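Local coordinates for UPF0053 protein HI_0107 (Haemophilus influenzae, PDB 3LAE) that is of unknown function but, as a CorC_HlyC-type transporter-associated domain at the end of a CBS-domain membrane protein, may contribute to flavin adenine dinucleotide binding, at residues N39-I42 / L43-E47. Sequence-based numbering, arbitrary orientation.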
loop_
_atom_site.group_PDB
_atom_site.type_symbol
_atom_site.label_atom_id
_atom_site.label_comp_id
_atom_site.label_asym_id
_atom_site.label_seq_id
_atom_site.Cartn_x
_atom_site.Cartn_y
_atom_site.Cartn_z
ATOM N N ASN A 39 -4.800 -0.042 2.320
ATOM C CA ASN A 39 -5.717 -1.169 2.210
ATOM C C ASN A 39 -6.955 -0.786 1.397
ATOM O O ASN A 39 -7.337 -1.489 0.469
ATOM C CB ASN A 39 -6.114 -1.663 3.605
ATOM C CG ASN A 39 -7.220 -2.701 3.564
ATOM O OD1 ASN A 39 -7.068 -3.765 2.954
ATOM N ND2 ASN A 39 -8.352 -2.386 4.197
ATOM N N GLY A 40 -7.596 0.326 1.751
ATOM C CA GLY A 40 -8.795 0.742 1.030
ATOM C C GLY A 40 -8.535 0.972 -0.459
ATOM O O GLY A 40 -9.317 0.571 -1.323
ATOM N N LEU A 41 -7.432 1.630 -0.773
ATOM C CA LEU A 41 -7.083 1.889 -2.172
ATOM C C LEU A 41 -6.917 0.583 -2.954
ATOM O O LEU A 41 -7.406 0.448 -4.077
ATOM C CB LEU A 41 -5.785 2.695 -2.237
ATOM C CG LEU A 41 -5.284 3.098 -3.617
ATOM C CD1 LEU A 41 -6.233 4.122 -4.199
ATOM C CD2 LEU A 41 -3.856 3.627 -3.536
ATOM N N ILE A 42 -6.213 -0.378 -2.369
ATOM C CA ILE A 42 -6.010 -1.653 -3.041
ATOM C C ILE A 42 -7.336 -2.399 -3.207
ATOM O O ILE A 42 -7.643 -2.906 -4.297
ATOM C CB ILE A 42 -4.971 -2.527 -2.306
ATOM C CG1 ILE A 42 -3.597 -1.844 -2.317
ATOM C CG2 ILE A 42 -4.872 -3.907 -2.954
ATOM C CD1 ILE A 42 -2.597 -2.453 -1.327
ATOM N N LEU A 43 -8.137 -2.454 -2.148
ATOM C CA LEU A 43 -9.412 -3.167 -2.224
ATOM C C LEU A 43 -10.360 -2.544 -3.239
ATOM O O LEU A 43 -11.093 -3.256 -3.927
ATOM C CB LEU A 43 -10.085 -3.234 -0.854
ATOM C CG LEU A 43 -9.400 -4.088 0.207
ATOM C CD1 LEU A 43 -10.141 -3.964 1.537
ATOM C CD2 LEU A 43 -9.327 -5.529 -0.246
ATOM N N GLU A 44 -10.344 -1.219 -3.357
ATOM C CA GLU A 44 -11.263 -0.556 -4.286
ATOM C C GLU A 44 -10.911 -0.882 -5.723
ATOM O O GLU A 44 -11.763 -0.825 -6.608
ATOM C CB GLU A 44 -11.281 0.958 -4.066
ATOM C CG GLU A 44 -11.923 1.340 -2.752
ATOM C CD GLU A 44 -11.987 2.832 -2.516
ATOM O OE1 GLU A 44 -11.783 3.601 -3.477
ATOM O OE2 GLU A 44 -12.248 3.230 -1.359
ATOM N N HIS A 45 -9.654 -1.235 -5.955
ATOM C CA HIS A 45 -9.189 -1.501 -7.313
ATOM C C HIS A 45 -9.318 -2.962 -7.717
ATOM O O HIS A 45 -9.477 -3.270 -8.897
ATOM C CB HIS A 45 -7.746 -1.031 -7.491
ATOM C CG HIS A 45 -7.611 0.453 -7.628
ATOM N ND1 HIS A 45 -7.855 1.322 -6.587
ATOM C CD2 HIS A 45 -7.252 1.223 -8.683
ATOM C CE1 HIS A 45 -7.654 2.563 -6.992
ATOM N NE2 HIS A 45 -7.288 2.530 -8.262
ATOM N N LEU A 46 -9.265 -3.860 -6.742
ATOM C CA LEU A 46 -9.317 -5.282 -7.046
ATOM C C LEU A 46 -10.730 -5.852 -6.975
ATOM O O LEU A 46 -11.531 -5.471 -6.123
ATOM C CB LEU A 46 -8.360 -6.062 -6.144
ATOM C CG LEU A 46 -6.893 -5.719 -6.408
ATOM C CD1 LEU A 46 -5.987 -6.734 -5.749
ATOM C CD2 LEU A 46 -6.627 -5.662 -7.907
ATOM N N GLU A 47 -11.029 -6.763 -7.896
ATOM C CA GLU A 47 -12.335 -7.407 -7.929
ATOM C C GLU A 47 -12.259 -8.778 -7.260
ATOM O O GLU A 47 -12.874 -9.749 -7.713
ATOM C CB GLU A 47 -12.849 -7.520 -9.366
ATOM C CG GLU A 47 -11.870 -8.164 -10.331
ATOM C CD GLU A 47 -12.443 -8.289 -11.728
ATOM O OE1 GLU A 47 -13.594 -7.846 -11.941
ATOM O OE2 GLU A 47 -11.743 -8.829 -12.612
#
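H45 folds its ring back along the last turn of helix 38-45 to meet L41, four residues earlier. Starting at the backbone end, H45 CB lies 3.7 Å from I42 O; H45 CG, turned beside its own backbone N (chi1 -76°), then passes L41 O at 3.6 Å. Next comes H45 ND1, which donates a hydrogen bond of 2.7 Å to L41 O. The bond is bent, 140° at the hydrogen, and the oxygen sits at the ring edge, somewhat out of its plane. Beyond it, H45 CE1 packs against L41 CD1 at 3.5 Å, the two side chains crossing at a slant, and both also touch I58 on strand 55-58. H45 N adds a weak bond to the same carbonyl, so the short bond that L41 O receives from this residue is the one from ND1.

This short helix belongs to the transporter-associated domain, where it packs on the antiparallel sheet. I42 O accepts twice: L46 N closes the regular turn nearly in line with the carbonyl, while H45 N approaches from above the carbonyl plane in a tighter, three-residue step. The I42 and L46 side chains run side by side, pointing the same way, but each is modelled in two conformers, so their loose apolar contact is doubtful; I42 also reaches I73 of strand 72-80.

One turn earlier the bonding is straighter, with L43 N giving its hydrogen to N39 O at 169°. The N39 amide swings towards L43, and N39 OD1 comes 3.4 Å from L43 CD1 while accepting a hydrogen bond from I73 N. E44 extends past G40, and E44 CG lies 3.1 Å from G40 O, the acceptor for E44 N.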